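Local coordinates for interferon-activable protein 202 (Mus musculus, PDB 4LNQ), which binds double-stranded DNA without sequence specificity through this first HIN-200 domain and restrains inflammation by preventing activation of the AIM2 inflammasome, probably by sequestering cytoplasmic DNA, at residues A[16-21]-A[57-62]. Sequence-based numbering, arbitrary orientation.
Sequences VMVLTA and EKFTEN
In the first of the two OB-fold barrels of this HIN-200 domain, the loop 57-62 closes over strand 14-21 just before the chain enters strand 64-73, the antiparallel neighbour of that strand; the contact's nearest atom is about 21 Å from the bound DNA. Val18 meets the loop with both backbone and side chain. Its O accepts a hydrogen bond from Asn62 N at 2.7 Å, with an N-H...O angle of 154°. Valine's two methyls divide the work: with chi1 at 179°, CG1 stands anti to the backbone N and goes to Thr60 O, 3.5 Å away, while CG2 reaches obliquely to Phe59 CD2 at 4.0 Å, the two side chains crossing at about a right angle. Phe59 is the centre of an inverse gamma turn, and its ring is buried, packed edge-to-face with Phe35 and against Ile65; Ala21 CB, small enough to fit beside the turn, lies 3.9 Å from Phe59 O. Glu61 sets CG 3.2 Å from Leu19 O, its extended chain carrying the carboxylate onward. Met17, with a flexible thioether chain, lays CG alongside Asn62 O at 3.8 Å. Within the loop, Thr60 OG1 donates to Glu57 O at 2.7 Å, a polar tie suited to an exposed bend. An alanine at Val18 would probably leave that side of the Phe59 ring less well packed and Thr60 O without its methyl neighbour. One backbone hydrogen bond thus fixes the loop's end, while methyl and methylene groups pack on the buried ring and on backbone carbonyls.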
loop_
_atom_site.group_PDB
_atom_site.type_symbol
_atom_site.label_atom_id
_atom_site.label_comp_id
_atom_site.label_asym_id
_atom_site.label_seq_id
_atom_site.Cartn_x
_atom_site.Cartn_y
_atom_site.Cartn_z
ATOM N N VAL A 16 9.903 -16.053 42.278
ATOM C CA VAL A 16 10.822 -15.444 41.320
ATOM C C VAL A 16 11.396 -14.146 41.873
ATOM O O VAL A 16 10.819 -13.522 42.776
ATOM C CB VAL A 16 10.116 -15.131 39.970
ATOM C CG1 VAL A 16 9.599 -16.419 39.332
ATOM C CG2 VAL A 16 8.989 -14.106 40.168
ATOM N N MET A 17 12.547 -13.747 41.344
ATOM C CA MET A 17 13.048 -12.422 41.635
ATOM C C MET A 17 12.769 -11.533 40.448
ATOM O O MET A 17 13.098 -11.885 39.315
ATOM C CB MET A 17 14.551 -12.429 41.896
ATOM C CG MET A 17 15.053 -11.068 42.361
ATOM S SD MET A 17 16.818 -11.041 42.728
ATOM C CE MET A 17 17.529 -11.068 41.092
ATOM N N VAL A 18 12.182 -10.378 40.723
ATOM C CA VAL A 18 11.942 -9.371 39.707
ATOM C C VAL A 18 13.251 -8.706 39.249
ATOM O O VAL A 18 13.987 -8.125 40.053
ATOM C CB VAL A 18 10.962 -8.301 40.243
ATOM C CG1 VAL A 18 10.715 -7.215 39.188
ATOM C CG2 VAL A 18 9.653 -8.969 40.624
ATOM N N LEU A 19 13.536 -8.795 37.952
ATOM C CA LEU A 19 14.736 -8.165 37.394
ATOM C C LEU A 19 14.427 -6.746 36.915
ATOM O O LEU A 19 15.117 -5.808 37.294
ATOM C CB LEU A 19 15.302 -9.015 36.249
ATOM C CG LEU A 19 15.632 -10.458 36.641
ATOM C CD1 LEU A 19 16.364 -11.183 35.521
ATOM C CD2 LEU A 19 16.479 -10.452 37.892
ATOM N N THR A 20 13.388 -6.599 36.078
ATOM C CA THR A 20 13.004 -5.299 35.521
ATOM C C THR A 20 11.499 -5.279 35.285
ATOM O O THR A 20 10.876 -6.335 35.197
ATOM C CB THR A 20 13.655 -5.034 34.140
ATOM O OG1 THR A 20 13.287 -6.081 33.228
ATOM C CG2 THR A 20 15.173 -4.959 34.229
ATOM N N ALA A 21 10.919 -4.081 35.187
ATOM C CA ALA A 21 9.522 -3.936 34.764
ATOM C C ALA A 21 9.331 -2.585 34.110
ATOM O O ALA A 21 9.976 -1.605 34.499
ATOM C CB ALA A 21 8.577 -4.070 35.949
ATOM N N GLU A 57 3.439 -2.252 42.496
ATOM C CA GLU A 57 4.374 -2.203 43.615
ATOM C C GLU A 57 5.126 -3.513 43.845
ATOM O O GLU A 57 6.305 -3.507 44.161
ATOM C CB GLU A 57 3.638 -1.807 44.892
ATOM C CG GLU A 57 4.349 -0.747 45.705
ATOM C CD GLU A 57 4.118 0.656 45.168
ATOM O OE1 GLU A 57 4.309 1.623 45.940
ATOM O OE2 GLU A 57 3.744 0.795 43.980
ATOM N N LYS A 58 4.446 -4.639 43.687
ATOM C CA LYS A 58 5.103 -5.920 43.887
ATOM C C LYS A 58 6.163 -6.206 42.826
ATOM O O LYS A 58 7.129 -6.921 43.089
ATOM C CB LYS A 58 4.081 -7.045 43.980
ATOM C CG LYS A 58 3.482 -7.167 45.370
ATOM C CD LYS A 58 2.218 -7.989 45.315
ATOM C CE LYS A 58 1.566 -8.046 46.689
ATOM N NZ LYS A 58 0.238 -8.717 46.605
ATOM N N PHE A 59 5.991 -5.636 41.636
ATOM C CA PHE A 59 7.034 -5.725 40.610
ATOM C C PHE A 59 8.096 -4.627 40.727
ATOM O O PHE A 59 8.338 -3.852 39.806
ATOM C CB PHE A 59 6.418 -5.796 39.214
ATOM C CG PHE A 59 5.910 -7.151 38.878
ATOM C CD1 PHE A 59 4.688 -7.583 39.365
ATOM C CD2 PHE A 59 6.681 -8.027 38.128
ATOM C CE1 PHE A 59 4.220 -8.854 39.076
ATOM C CE2 PHE A 59 6.216 -9.302 37.838
ATOM C CZ PHE A 59 4.986 -9.712 38.310
ATOM N N THR A 60 8.714 -4.569 41.895
ATOM C CA THR A 60 9.826 -3.670 42.123
ATOM C C THR A 60 11.109 -4.477 41.930
ATOM O O THR A 60 11.166 -5.656 42.286
ATOM C CB THR A 60 9.748 -3.047 43.534
ATOM O OG1 THR A 60 8.609 -2.167 43.605
ATOM C CG2 THR A 60 11.006 -2.265 43.849
ATOM N N GLU A 61 12.119 -3.848 41.337
ATOM C CA GLU A 61 13.387 -4.510 41.048
ATOM C C GLU A 61 13.996 -5.173 42.291
ATOM O O GLU A 61 14.007 -4.585 43.373
ATOM C CB GLU A 61 14.363 -3.499 40.452
ATOM C CG GLU A 61 15.632 -4.094 39.888
ATOM C CD GLU A 61 16.495 -3.049 39.202
ATOM O OE1 GLU A 61 16.069 -1.873 39.141
ATOM O OE2 GLU A 61 17.598 -3.401 38.727
ATOM N N ASN A 62 14.471 -6.406 42.112
ATOM C CA ASN A 62 15.109 -7.220 43.149
ATOM C C ASN A 62 14.170 -7.800 44.214
ATOM O O ASN A 62 14.622 -8.499 45.121
ATOM C CB ASN A 62 16.290 -6.492 43.814
ATOM C CG ASN A 62 17.340 -6.056 42.815
ATOM O OD1 ASN A 62 17.589 -4.864 42.643
ATOM N ND2 ASN A 62 17.957 -7.019 42.147
#